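Nitrate regulatory protein (Klebsiella oxytoca, PDB 4AKK) senses nitrate and nitrite and binds the nasF operon leader RNA at its terminator site, allowing transcription of the nasFEDCBA operon to continue. Local coordinates at residues 99-110 / 132-142. Sequence-based numbering, arbitrary orientation.
Sequences AALVDEQLTRFY and VWYLPQLAALR. With EDO (1,2-ethanediol), chain E.
R142 lays one face of its guanidinium over the methyl of A99 and has the side chain of its own helix neighbour L138 on the opposite face. Its chain is extended from CG to NE, which carries the charged end across to helix 92-117. There both terminal nitrogens meet one oxygen of D103. The salt-bridge bond from R142 NH1 to D103 OD1 is 3.0 Å long, fairly straight at 156°, and uses the syn lone pair of OD1. R142 NH2 reaches the same D103 OD1 at 3.3 Å and 140°, from above the carboxylate plane. R142 NE forms a salt bridge with E76 OE2 of helix 56-85, so the guanidinium has two acidic partners. A 1,2-ethanediol molecule, probably from the crystallisation liquor, lies beside the bridge; its O1 donates to D103 OD1 at 2.7 Å.

Apolar packing continues from here. The tips of L106 and L138 face each other, CD1 to CD1 at 4.1 Å. The side chains of L106 and L135 slide past each other in opposite directions, with L106 CD2 3.6 Å from L135 CD1. F109 CE2 comes to 3.7 Å from L135 CD1. V132 CG2 sits at the edges of both the F109 and Y110 rings. Y110 OH lies 3.4 Å from L135 CB. I162 of helix 152-167 also touches L135 and L138, while V38 of the second subunit packs on V132.

The segments 99-110 and 138-142, of helices 92-117 and 138-147, run antiparallel at 177°. The contact joins these two helices within the all-helical NIT nitrate-sensing region, next to helices 56-85 and 152-167.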
ATOM      1  N   ALA A  99      -6.529  -7.087  35.352  1.00 37.23           N
ATOM      2  CA  ALA A  99      -5.695  -5.921  35.594  1.00 39.77           C
ATOM      3  C   ALA A  99      -4.331  -6.307  36.161  1.00 40.06           C
ATOM      4  O   ALA A  99      -3.320  -5.679  35.848  1.00 41.38           O
ATOM      5  CB  ALA A  99      -6.416  -4.933  36.527  1.00 41.31           C
ATOM      6  N   ALA A 100      -4.305  -7.343  36.995  1.00 43.02           N
ATOM      7  CA  ALA A 100      -3.058  -7.830  37.577  1.00 40.82           C
ATOM      8  C   ALA A 100      -2.148  -8.425  36.510  1.00 42.69           C
ATOM      9  O   ALA A 100      -0.933  -8.202  36.507  1.00 41.84           O
ATOM     10  CB  ALA A 100      -3.350  -8.874  38.669  1.00 41.02           C
ATOM     11  N   LEU A 101      -2.746  -9.194  35.606  1.00 43.22           N
ATOM     12  CA  LEU A 101      -2.016  -9.797  34.495  1.00 44.77           C
ATOM     13  C   LEU A 101      -1.439  -8.755  33.544  1.00 42.02           C
ATOM     14  O   LEU A 101      -0.315  -8.897  33.054  1.00 41.80           O
ATOM     15  CB  LEU A 101      -2.924 -10.749  33.726  1.00 42.63           C
ATOM     16  CG  LEU A 101      -3.355 -11.969  34.535  1.00 48.17           C
ATOM     17  CD1 LEU A 101      -4.158 -12.910  33.660  1.00 42.87           C
ATOM     18  CD2 LEU A 101      -2.132 -12.671  35.112  1.00 49.05           C
ATOM     19  N   VAL A 102      -2.221  -7.715  33.276  1.00 41.80           N
ATOM     20  CA  VAL A 102      -1.765  -6.616  32.440  1.00 37.00           C
ATOM     21  C   VAL A 102      -0.544  -5.946  33.073  1.00 39.39           C
ATOM     22  O   VAL A 102       0.459  -5.678  32.409  1.00 39.57           O
ATOM     23  CB  VAL A 102      -2.878  -5.557  32.269  1.00 40.59           C
ATOM     24  CG1 VAL A 102      -2.286  -4.248  31.805  1.00 31.77           C
ATOM     25  CG2 VAL A 102      -3.983  -6.052  31.319  1.00 33.57           C
ATOM     26  N   ASP A 103      -0.641  -5.661  34.365  1.00 38.20           N
ATOM     27  CA  ASP A 103       0.445  -4.986  35.072  1.00 43.39           C
ATOM     28  C   ASP A 103       1.721  -5.827  35.027  1.00 39.52           C
ATOM     29  O   ASP A 103       2.824  -5.302  34.878  1.00 40.28           O
ATOM     30  CB  ASP A 103       0.035  -4.719  36.520  1.00 45.79           C
ATOM     31  CG  ASP A 103      -1.038  -3.658  36.631  1.00 50.22           C
ATOM     32  OD1 ASP A 103      -1.283  -2.955  35.624  1.00 53.53           O
ATOM     33  OD2 ASP A 103      -1.627  -3.518  37.723  1.00 52.83           O
ATOM     34  N   GLU A 104       1.547  -7.135  35.158  1.00 36.68           N
ATOM     35  CA  GLU A 104       2.641  -8.090  35.028  1.00 42.53           C
ATOM     36  C   GLU A 104       3.273  -8.043  33.637  1.00 45.12           C
ATOM     37  O   GLU A 104       4.501  -8.060  33.506  1.00 43.38           O
ATOM     38  CB  GLU A 104       2.133  -9.496  35.341  1.00 46.74           C
ATOM     39  CG  GLU A 104       2.987 -10.637  34.807  1.00 58.27           C
ATOM     40  CD  GLU A 104       2.428 -11.993  35.202  1.00 62.59           C
ATOM     41  OE1 GLU A 104       1.801 -12.075  36.280  1.00 71.66           O
ATOM     42  OE2 GLU A 104       2.605 -12.969  34.439  1.00 68.18           O
ATOM     43  N   GLN A 105       2.445  -7.977  32.597  1.00 40.48           N
ATOM     44  CA  GLN A 105       2.979  -7.890  31.238  1.00 36.51           C
ATOM     45  C   GLN A 105       3.588  -6.517  30.923  1.00 34.48           C
ATOM     46  O   GLN A 105       4.532  -6.418  30.144  1.00 39.58           O
ATOM     47  CB  GLN A 105       1.915  -8.254  30.196  1.00 39.53           C
ATOM     48  CG  GLN A 105       1.420  -9.689  30.296  1.00 44.00           C
ATOM     49  CD  GLN A 105       2.546 -10.709  30.220  1.00 51.51           C
ATOM     50  OE1 GLN A 105       3.617 -10.433  29.675  1.00 47.26           O
ATOM     51  NE2 GLN A 105       2.306 -11.896  30.770  1.00 51.37           N
ATOM     52  N   LEU A 106       3.045  -5.459  31.517  1.00 38.53           N
ATOM     53  CA  LEU A 106       3.582  -4.116  31.308  1.00 35.79           C
ATOM     54  C   LEU A 106       5.049  -4.060  31.709  1.00 37.05           C
ATOM     55  O   LEU A 106       5.886  -3.474  31.016  1.00 37.76           O
ATOM     56  CB  LEU A 106       2.791  -3.092  32.121  1.00 37.40           C
ATOM     57  CG  LEU A 106       1.607  -2.420  31.424  1.00 41.79           C
ATOM     58  CD1 LEU A 106       0.842  -1.514  32.401  1.00 40.16           C
ATOM     59  CD2 LEU A 106       2.075  -1.646  30.197  1.00 36.08           C
ATOM     60  N   THR A 107       5.343  -4.654  32.857  1.00 37.38           N
ATOM     61  CA  THR A 107       6.705  -4.777  33.343  1.00 39.59           C
ATOM     62  C   THR A 107       7.600  -5.456  32.316  1.00 36.05           C
ATOM     63  O   THR A 107       8.681  -4.965  32.007  1.00 39.43           O
ATOM     64  CB  THR A 107       6.732  -5.602  34.638  1.00 41.82           C
ATOM     65  OG1 THR A 107       5.897  -4.966  35.608  1.00 40.97           O
ATOM     66  CG2 THR A 107       8.156  -5.730  35.179  1.00 37.36           C
ATOM     67  N   ARG A 108       7.150  -6.597  31.803  1.00 31.75           N
ATOM     68  CA  ARG A 108       7.908  -7.324  30.796  1.00 33.89           C
ATOM     69  C   ARG A 108       8.044  -6.508  29.504  1.00 38.91           C
ATOM     70  O   ARG A 108       9.087  -6.537  28.855  1.00 42.03           O
ATOM     71  CB  ARG A 108       7.240  -8.659  30.490  1.00 37.31           C
ATOM     72  CG  ARG A 108       7.280  -9.684  31.636  1.00 50.79           C
ATOM     73  CD  ARG A 108       6.321 -10.836  31.346  1.00 51.96           C
ATOM     74  NE  ARG A 108       6.601 -12.031  32.137  1.00 68.27           N
ATOM     75  CZ  ARG A 108       7.319 -13.064  31.696  1.00 80.11           C
ATOM     76  NH1 ARG A 108       7.832 -13.045  30.470  1.00 71.12           N
ATOM     77  NH2 ARG A 108       7.526 -14.115  32.480  1.00 81.98           N
ATOM     78  N   PHE A 109       6.984  -5.791  29.137  1.00 38.04           N
ATOM     79  CA  PHE A 109       6.988  -4.946  27.939  1.00 35.66           C
ATOM     80  C   PHE A 109       8.009  -3.823  28.073  1.00 37.66           C
ATOM     81  O   PHE A 109       8.791  -3.562  27.151  1.00 34.19           O
ATOM     82  CB  PHE A 109       5.592  -4.360  27.697  1.00 30.49           C
ATOM     83  CG  PHE A 109       5.551  -3.257  26.659  1.00 33.99           C
ATOM     84  CD1 PHE A 109       5.718  -3.543  25.305  1.00 33.20           C
ATOM     85  CD2 PHE A 109       5.315  -1.944  27.034  1.00 34.23           C
ATOM     86  CE1 PHE A 109       5.667  -2.533  24.347  1.00 31.60           C
ATOM     87  CE2 PHE A 109       5.267  -0.918  26.082  1.00 33.42           C
ATOM     88  CZ  PHE A 109       5.440  -1.215  24.738  1.00 33.30           C
ATOM     89  N   TYR A 110       7.984  -3.154  29.225  1.00 38.75           N
ATOM     90  CA  TYR A 110       8.896  -2.042  29.496  1.00 36.79           C
ATOM     91  C   TYR A 110      10.346  -2.537  29.500  1.00 42.78           C
ATOM     92  O   TYR A 110      11.257  -1.828  29.066  1.00 41.61           O
ATOM     93  CB  TYR A 110       8.549  -1.362  30.826  1.00 40.47           C
ATOM     94  CG  TYR A 110       7.343  -0.428  30.778  1.00 40.71           C
ATOM     95  CD1 TYR A 110       7.164   0.450  29.722  1.00 42.07           C
ATOM     96  CD2 TYR A 110       6.401  -0.414  31.802  1.00 42.16           C
ATOM     97  CE1 TYR A 110       6.080   1.304  29.673  1.00 45.59           C
ATOM     98  CE2 TYR A 110       5.309   0.442  31.763  1.00 37.29           C
ATOM     99  CZ  TYR A 110       5.158   1.299  30.695  1.00 47.51           C
ATOM    100  OH  TYR A 110       4.085   2.158  30.635  1.00 54.16           O
ATOM    101  N   VAL A 132       3.509   4.204  24.658  1.00 39.79           N
ATOM    102  CA  VAL A 132       3.864   4.435  26.058  1.00 37.38           C
ATOM    103  C   VAL A 132       3.163   5.660  26.667  1.00 43.91           C
ATOM    104  O   VAL A 132       3.020   5.760  27.885  1.00 39.83           O
ATOM    105  CB  VAL A 132       5.394   4.552  26.218  1.00 40.62           C
ATOM    106  CG1 VAL A 132       5.762   5.141  27.564  1.00 56.23           C
ATOM    107  CG2 VAL A 132       6.038   3.183  26.035  1.00 39.58           C
ATOM    108  N   TRP A 133       2.724   6.587  25.819  1.00 39.28           N
ATOM    109  CA  TRP A 133       2.017   7.781  26.285  1.00 44.61           C
ATOM    110  C   TRP A 133       0.663   7.436  26.896  1.00 45.58           C
ATOM    111  O   TRP A 133       0.270   8.005  27.912  1.00 40.45           O
ATOM    112  CB  TRP A 133       1.844   8.779  25.137  1.00 52.64           C
ATOM    113  CG  TRP A 133       0.966   9.953  25.456  1.00 59.25           C
ATOM    114  CD1 TRP A 133      -0.398   9.967  25.504  1.00 58.60           C
ATOM    115  CD2 TRP A 133       1.389  11.290  25.748  1.00 67.62           C
ATOM    116  NE1 TRP A 133      -0.850  11.225  25.819  1.00 66.80           N
ATOM    117  CE2 TRP A 133       0.229  12.057  25.972  1.00 69.93           C
ATOM    118  CE3 TRP A 133       2.638  11.913  25.844  1.00 72.77           C
ATOM    119  CZ2 TRP A 133       0.280  13.414  26.287  1.00 77.34           C
ATOM    120  CZ3 TRP A 133       2.687  13.261  26.158  1.00 75.38           C
ATOM    121  CH2 TRP A 133       1.515  13.996  26.376  1.00 80.79           C
ATOM    122  N   TYR A 134      -0.038   6.488  26.286  1.00 42.50           N
ATOM    123  CA  TYR A 134      -1.363   6.088  26.757  1.00 41.28           C
ATOM    124  C   TYR A 134      -1.354   5.092  27.909  1.00 46.50           C
ATOM    125  O   TYR A 134      -2.322   5.009  28.654  1.00 48.52           O
ATOM    126  CB  TYR A 134      -2.177   5.490  25.609  1.00 50.04           C
ATOM    127  CG  TYR A 134      -2.638   6.512  24.607  1.00 50.27           C
ATOM    128  CD1 TYR A 134      -3.794   7.250  24.823  1.00 49.08           C
ATOM    129  CD2 TYR A 134      -1.914   6.745  23.449  1.00 49.89           C
ATOM    130  CE1 TYR A 134      -4.211   8.199  23.908  1.00 57.00           C
ATOM    131  CE2 TYR A 134      -2.323   7.686  22.533  1.00 53.18           C
ATOM    132  CZ  TYR A 134      -3.471   8.411  22.764  1.00 57.65           C
ATOM    133  OH  TYR A 134      -3.874   9.347  21.841  1.00 68.27           O
ATOM    134  N   LEU A 135      -0.281   4.320  28.048  1.00 42.74           N
ATOM    135  CA  LEU A 135      -0.245   3.270  29.061  1.00 46.35           C
ATOM    136  C   LEU A 135      -0.549   3.738  30.492  1.00 45.37           C
ATOM    137  O   LEU A 135      -1.300   3.077  31.202  1.00 43.83           O
ATOM    138  CB  LEU A 135       1.068   2.485  28.997  1.00 41.13           C
ATOM    139  CG  LEU A 135       1.148   1.561  27.780  1.00 45.13           C
ATOM    140  CD1 LEU A 135       2.490   0.847  27.703  1.00 39.74           C
ATOM    141  CD2 LEU A 135       0.003   0.554  27.790  1.00 39.35           C
ATOM    142  N   PRO A 136       0.025   4.878  30.921  1.00 46.47           N
ATOM    143  CA  PRO A 136      -0.220   5.335  32.296  1.00 48.34           C
ATOM    144  C   PRO A 136      -1.666   5.758  32.554  1.00 46.05           C
ATOM    145  O   PRO A 136      -2.018   6.055  33.691  1.00 50.87           O
ATOM    146  CB  PRO A 136       0.699   6.555  32.432  1.00 50.68           C
ATOM    147  CG  PRO A 136       1.712   6.413  31.349  1.00 43.14           C
ATOM    148  CD  PRO A 136       1.000   5.733  30.225  1.00 48.63           C
ATOM    149  N   GLN A 137      -2.493   5.794  31.519  1.00 45.01           N
ATOM    150  CA  GLN A 137      -3.882   6.202  31.694  1.00 45.04           C
ATOM    151  C   GLN A 137      -4.748   5.036  32.149  1.00 44.90           C
ATOM    152  O   GLN A 137      -5.915   5.212  32.485  1.00 42.35           O
ATOM    153  CB  GLN A 137      -4.433   6.810  30.407  1.00 49.19           C
ATOM    154  CG  GLN A 137      -3.561   7.909  29.844  1.00 54.89           C
ATOM    155  CD  GLN A 137      -4.294   8.788  28.852  1.00 66.00           C
ATOM    156  OE1 GLN A 137      -5.315   8.392  28.282  1.00 63.86           O
ATOM    157  NE2 GLN A 137      -3.774   9.992  28.637  1.00 71.82           N
ATOM    158  N   LEU A 138      -4.165   3.844  32.178  1.00 43.81           N
ATOM    159  CA  LEU A 138      -4.878   2.669  32.654  1.00 41.66           C
ATOM    160  C   LEU A 138      -5.415   2.811  34.073  1.00 40.87           C
ATOM    161  O   LEU A 138      -6.510   2.341  34.367  1.00 43.03           O
ATOM    162  CB  LEU A 138      -3.997   1.429  32.554  1.00 41.37           C
ATOM    163  CG  LEU A 138      -3.940   0.816  31.163  1.00 45.28           C
ATOM    164  CD1 LEU A 138      -2.913  -0.300  31.121  1.00 45.79           C
ATOM    165  CD2 LEU A 138      -5.321   0.318  30.754  1.00 39.69           C
ATOM    166  N   ALA A 139      -4.652   3.449  34.954  1.00 42.05           N
ATOM    167  CA  ALA A 139      -5.100   3.619  36.334  1.00 48.70           C
ATOM    168  C   ALA A 139      -6.412   4.408  36.409  1.00 39.81           C
ATOM    169  O   ALA A 139      -7.361   3.984  37.063  1.00 46.05           O
ATOM    170  CB  ALA A 139      -4.019   4.279  37.177  1.00 47.23           C
ATOM    171  N   ALA A 140      -6.465   5.547  35.730  1.00 42.23           N
ATOM    172  CA  ALA A 140      -7.672   6.374  35.721  1.00 43.33           C
ATOM    173  C   ALA A 140      -8.864   5.628  35.122  1.00 41.69           C
ATOM    174  O   ALA A 140      -9.980   5.688  35.649  1.00 40.26           O
ATOM    175  CB  ALA A 140      -7.423   7.658  34.969  1.00 41.26           C
ATOM    176  N   LEU A 141      -8.619   4.924  34.021  1.00 39.78           N
ATOM    177  CA  LEU A 141      -9.670   4.172  33.345  1.00 40.08           C
ATOM    178  C   LEU A 141     -10.259   3.098  34.257  1.00 34.79           C
ATOM    179  O   LEU A 141     -11.475   2.929  34.325  1.00 34.09           O
ATOM    180  CB  LEU A 141      -9.128   3.543  32.059  1.00 34.86           C
ATOM    181  CG  LEU A 141      -9.983   2.517  31.308  1.00 33.84           C
ATOM    182  CD1 LEU A 141     -11.313   3.142  30.887  1.00 32.61           C
ATOM    183  CD2 LEU A 141      -9.213   1.984  30.091  1.00 30.12           C
ATOM    184  N   ARG A 142      -9.393   2.375  34.952  1.00 36.05           N
ATOM    185  CA  ARG A 142      -9.842   1.307  35.845  1.00 42.30           C
ATOM    186  C   ARG A 142     -10.722   1.825  36.977  1.00 40.14           C
ATOM    187  O   ARG A 142     -11.753   1.227  37.304  1.00 39.38           O
ATOM    188  CB  ARG A 142      -8.645   0.546  36.414  1.00 42.86           C
ATOM    189  CG  ARG A 142      -7.952  -0.315  35.381  1.00 42.83           C
ATOM    190  CD  ARG A 142      -6.507  -0.547  35.736  1.00 41.93           C
ATOM    191  NE  ARG A 142      -5.948  -1.642  34.949  1.00 40.38           N
ATOM    192  CZ  ARG A 142      -4.678  -2.019  34.998  1.00 43.07           C
ATOM    193  NH1 ARG A 142      -3.828  -1.387  35.799  1.00 46.98           N
ATOM    194  NH2 ARG A 142      -4.265  -3.030  34.255  1.00 44.80           N
TER
HETATM  195  C1  EDO E1394      -1.165   0.555  35.419  1.00 62.75           C
HETATM  196  O1  EDO E1394      -0.172  -0.478  35.344  1.00 59.53           O
HETATM  197  C2  EDO E1394      -0.598   1.885  34.928  1.00 61.43           C
HETATM  198  O2  EDO E1394      -1.426   2.962  35.401  1.00 55.42           O